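Local coordinates for Eag-like K[+] channel (Drosophila melanogaster, PDB 4HP4), which probably conducts potassium ions across the membrane as a voltage-gated KCNH-family channel, of which this chain is the cytoplasmic PAS domain, at residues T14-D17 / G18-S21; D40-V43 / D44-Y48. All blocks are in the same frame, centred on the assembly; numbering follows the deposited sequence.

Contact 1 lies at the surface, where helix 8-15 gives way to the loop leading into strand 23-27, and none of its touching residues is buried. Contact 2, partly buried, lies on helix 40-46 and the turn that ends it. Their centres are about 14 Å apart, their nearest atoms about 4 Å, and they do not touch. Each uses a threonine hydroxyl that doubles a backbone bond to a phenylalanine carbonyl, round a beta turn in contact 1 and along a helix in contact 2. Beyond that they differ: a sulfate and a water fill out the bonding at 14-21, whereas a methyl-on-ring contact faces the interior at 40-48.

Contact 1: T14-D17 / G18-S21; sequences TRFD and GTHS. With SO4 (sulfate ion), chain C.
Thr19 closes the turn on Phe16 with both its backbone and its side chain. Its N-H reaches Phe16 O at 3.1 Å with a nearly straight bond (163°), and its hydroxyl OG1 donates to the same oxygen at 2.8 Å. The side-chain bond depends on a chi1 of 66°, which sets OG1 between the backbone N and the carbonyl carbon and brings it back over the turn. OG1 also lies at the edge of the Phe16 ring, near its plane, while Ser21 OG approaches the ring obliquely, 3.8 Å from CD1. Residues 16-19 form a type II beta turn following helix 8-15, and Gly18, its third residue, has the positive phi usual at that position. Backbone amides of the turn and of the residue after it hold a sulfate ion, probably from the crystallisation liquor: Gly18 N points almost straight at sulfate O1 (3.0 Å, 175°), and His20 N binds O3 at 2.8 Å. A water joins this anion to the turn, donating to Phe16 O and to sulfate O4 and accepting from Ser21 N. The Phe16 ring also meets that of Phe23 on strand 23-27.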
loop_
_atom_site.group_PDB
_atom_site.type_symbol
_atom_site.label_atom_id
_atom_site.label_comp_id
_atom_site.label_asym_id
_atom_site.label_seq_id
_atom_site.Cartn_x
_atom_site.Cartn_y
_atom_site.Cartn_z
ATOM N N THR A 14 -9.087 11.577 -1.294
ATOM C CA THR A 14 -10.246 12.104 -2.002
ATOM C C THR A 14 -10.079 12.035 -3.523
ATOM O O THR A 14 -11.058 11.875 -4.252
ATOM C CB THR A 14 -10.525 13.561 -1.572
ATOM O OG1 THR A 14 -10.988 13.579 -0.215
ATOM C CG2 THR A 14 -11.573 14.208 -2.466
ATOM N N ARG A 15 -8.843 12.150 -4.001
ATOM C CA ARG A 15 -8.580 12.135 -5.441
ATOM C C ARG A 15 -9.137 10.881 -6.108
ATOM O O ARG A 15 -9.444 10.888 -7.303
ATOM C CB ARG A 15 -7.078 12.224 -5.718
ATOM C CG ARG A 15 -6.443 13.544 -5.330
ATOM C CD ARG A 15 -4.927 13.480 -5.435
ATOM N NE ARG A 15 -4.474 13.404 -6.825
ATOM C CZ ARG A 15 -4.249 14.456 -7.606
ATOM N NH1 ARG A 15 -4.435 15.690 -7.153
ATOM N NH2 ARG A 15 -3.840 14.277 -8.854
ATOM N N PHE A 16 -9.269 9.808 -5.333
ATOM C CA PHE A 16 -9.672 8.516 -5.876
ATOM C C PHE A 16 -11.139 8.176 -5.620
ATOM O O PHE A 16 -11.578 7.070 -5.930
ATOM C CB PHE A 16 -8.771 7.412 -5.314
ATOM C CG PHE A 16 -7.342 7.516 -5.772
ATOM C CD1 PHE A 16 -6.941 6.939 -6.967
ATOM C CD2 PHE A 16 -6.407 8.208 -5.020
ATOM C CE1 PHE A 16 -5.631 7.045 -7.398
ATOM C CE2 PHE A 16 -5.097 8.316 -5.447
ATOM C CZ PHE A 16 -4.710 7.733 -6.637
ATOM N N ASP A 17 -11.902 9.120 -5.073
ATOM C CA ASP A 17 -13.313 8.866 -4.779
ATOM C C ASP A 17 -14.060 8.384 -6.023
ATOM O O ASP A 17 -14.006 9.018 -7.076
ATOM C CB ASP A 17 -14.000 10.124 -4.237
ATOM C CG ASP A 17 -13.609 10.439 -2.803
ATOM O OD1 ASP A 17 -13.937 11.549 -2.333
ATOM O OD2 ASP A 17 -12.971 9.586 -2.150
ATOM N N GLY A 18 -14.754 7.257 -5.893
ATOM C CA GLY A 18 -15.611 6.762 -6.956
ATOM C C GLY A 18 -14.930 5.838 -7.952
ATOM O O GLY A 18 -15.598 5.257 -8.808
ATOM N N THR A 19 -13.610 5.696 -7.849
ATOM C CA THR A 19 -12.859 4.851 -8.783
ATOM C C THR A 19 -12.749 3.408 -8.295
ATOM O O THR A 19 -12.324 2.526 -9.042
ATOM C CB THR A 19 -11.428 5.391 -9.038
ATOM O OG1 THR A 19 -10.646 5.311 -7.837
ATOM C CG2 THR A 19 -11.477 6.823 -9.531
ATOM N N HIS A 20 -13.126 3.177 -7.041
ATOM C CA HIS A 20 -13.073 1.843 -6.446
ATOM C C HIS A 20 -11.654 1.276 -6.486
ATOM O O HIS A 20 -11.456 0.088 -6.733
ATOM C CB HIS A 20 -14.032 0.887 -7.167
ATOM C CG HIS A 20 -15.421 1.428 -7.325
ATOM N ND1 HIS A 20 -16.283 1.592 -6.264
ATOM C CD2 HIS A 20 -16.097 1.835 -8.425
ATOM C CE1 HIS A 20 -17.430 2.081 -6.701
ATOM N NE2 HIS A 20 -17.344 2.237 -8.009
ATOM N N SER A 21 -10.670 2.132 -6.235
ATOM C CA SER A 21 -9.274 1.720 -6.281
ATOM C C SER A 21 -8.868 0.946 -5.028
ATOM O O SER A 21 -9.490 1.076 -3.972
ATOM C CB SER A 21 -8.370 2.943 -6.456
ATOM O OG SER A 21 -8.579 3.552 -7.719
HETATM S S SO4 C . -14.616 4.374 -3.510
HETATM O O1 SO4 C . -14.652 5.810 -3.255
HETATM O O2 SO4 C . -15.779 3.745 -2.894
HETATM O O3 SO4 C . -14.663 4.137 -4.950
HETATM O O4 SO4 C . -13.381 3.820 -2.954
HETATM O O HOH W 1 -11.170 4.473 -4.663
#

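Contact 2: D40-V43 / D44-Y48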
loop_
_atom_site.group_PDB
_atom_site.type_symbol
_atom_site.label_atom_id
_atom_site.label_comp_id
_atom_site.label_asym_id
_atom_site.label_seq_id
_atom_site.Cartn_x
_atom_site.Cartn_y
_atom_site.Cartn_z
ATOM N N ASP A 40 -11.820 0.859 0.603
ATOM C CA ASP A 40 -12.685 -0.312 0.686
ATOM C C ASP A 40 -12.216 -1.382 -0.293
ATOM O O ASP A 40 -12.315 -2.577 -0.018
ATOM C CB ASP A 40 -14.136 0.058 0.373
ATOM C CG ASP A 40 -14.791 0.870 1.475
ATOM O OD1 ASP A 40 -14.212 0.987 2.575
ATOM O OD2 ASP A 40 -15.904 1.381 1.237
ATOM N N GLY A 41 -11.713 -0.946 -1.443
ATOM C CA GLY A 41 -11.231 -1.865 -2.458
ATOM C C GLY A 41 -10.074 -2.706 -1.958
ATOM O O GLY A 41 -9.981 -3.895 -2.263
ATOM N N PHE A 42 -9.188 -2.089 -1.184
ATOM C CA PHE A 42 -8.034 -2.794 -0.643
ATOM C C PHE A 42 -8.479 -3.815 0.398
ATOM O O PHE A 42 -7.939 -4.917 0.470
ATOM C CB PHE A 42 -7.039 -1.807 -0.034
ATOM C CG PHE A 42 -5.780 -2.451 0.472
ATOM C CD1 PHE A 42 -4.784 -2.845 -0.406
ATOM C CD2 PHE A 42 -5.591 -2.661 1.826
ATOM C CE1 PHE A 42 -3.627 -3.441 0.059
ATOM C CE2 PHE A 42 -4.437 -3.256 2.297
ATOM C CZ PHE A 42 -3.453 -3.645 1.412
ATOM N N VAL A 43 -9.473 -3.447 1.200
ATOM C CA VAL A 43 -10.039 -4.367 2.180
ATOM C C VAL A 43 -10.567 -5.617 1.478
ATOM O O VAL A 43 -10.288 -6.741 1.897
ATOM C CB VAL A 43 -11.174 -3.696 2.985
ATOM C CG1 VAL A 43 -11.959 -4.725 3.784
ATOM C CG2 VAL A 43 -10.610 -2.619 3.907
ATOM N N ASP A 44 -11.316 -5.415 0.397
ATOM C CA ASP A 44 -11.909 -6.526 -0.343
ATOM C C ASP A 44 -10.847 -7.367 -1.040
ATOM O O ASP A 44 -10.936 -8.593 -1.070
ATOM C CB ASP A 44 -12.915 -6.006 -1.372
ATOM C CG ASP A 44 -14.096 -5.306 -0.730
ATOM O OD1 ASP A 44 -14.320 -5.511 0.483
ATOM O OD2 ASP A 44 -14.800 -4.554 -1.434
ATOM N N LEU A 45 -9.843 -6.704 -1.599
ATOM C CA LEU A 45 -8.777 -7.393 -2.312
ATOM C C LEU A 45 -8.033 -8.376 -1.414
ATOM O O LEU A 45 -7.794 -9.519 -1.800
ATOM C CB LEU A 45 -7.785 -6.376 -2.881
ATOM C CG LEU A 45 -6.528 -6.965 -3.525
ATOM C CD1 LEU A 45 -6.874 -7.704 -4.807
ATOM C CD2 LEU A 45 -5.492 -5.884 -3.787
ATOM N N THR A 46 -7.674 -7.926 -0.215
ATOM C CA THR A 46 -6.759 -8.674 0.642
ATOM C C THR A 46 -7.459 -9.628 1.604
ATOM O O THR A 46 -6.869 -10.615 2.041
ATOM C CB THR A 46 -5.872 -7.724 1.466
ATOM O OG1 THR A 46 -6.674 -6.999 2.408
ATOM C CG2 THR A 46 -5.140 -6.750 0.553
ATOM N N GLY A 47 -8.707 -9.331 1.946
ATOM C CA GLY A 47 -9.447 -10.167 2.874
ATOM C C GLY A 47 -9.237 -9.768 4.324
ATOM O O GLY A 47 -9.830 -10.360 5.226
ATOM N N TYR A 48 -8.387 -8.769 4.554
ATOM C CA TYR A 48 -8.177 -8.234 5.896
ATOM C C TYR A 48 -9.130 -7.073 6.144
ATOM O O TYR A 48 -9.434 -6.311 5.230
ATOM C CB TYR A 48 -6.735 -7.752 6.069
ATOM C CG TYR A 48 -5.713 -8.863 6.118
ATOM C CD1 TYR A 48 -5.339 -9.434 7.328
ATOM C CD2 TYR A 48 -5.121 -9.341 4.954
ATOM C CE1 TYR A 48 -4.403 -10.451 7.380
ATOM C CE2 TYR A 48 -4.184 -10.360 4.996
ATOM C CZ TYR A 48 -3.830 -10.911 6.212
ATOM O OH TYR A 48 -2.899 -11.926 6.266
#
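Thr46 lays its methyl CG2 over one face of the Phe42 ring, 3.8 Å from the centroid and 17° off the ring normal, a CH-pi contact that lies toward the CE1-CZ side. The ring reaches that methyl, one helical turn on, because chi1 of Phe42 (-176°) swings CG to the side away from the backbone N. The other branch of Thr46 is polar: with chi1 at 67°, OG1 turns back to donate to Phe42 O at 3.1 Å. Thr46 N also bonds to Phe42 O, and the two donors reach it from opposite faces of the carbonyl plane. OG1 in turn accepts from Tyr48 N at 3.3 Å, forming an ST turn where helix 40-46 stops. The helical bonding runs through to Gly47 N, which meets Val43 O at 3.0 Å; Gly47 then leaves the helix with positive phi. Val43 CG1 packs against Tyr48 O, 3.3 Å away, as the chain turns off. At the start of the helix, Asp40 makes a salt bridge with Arg50. Helix 50-53 covers one flank, its Ile53 touching Phe42, Val43, Thr46 and Tyr48, while Phe42 and Leu45 reach His123, just beyond strand 118-122.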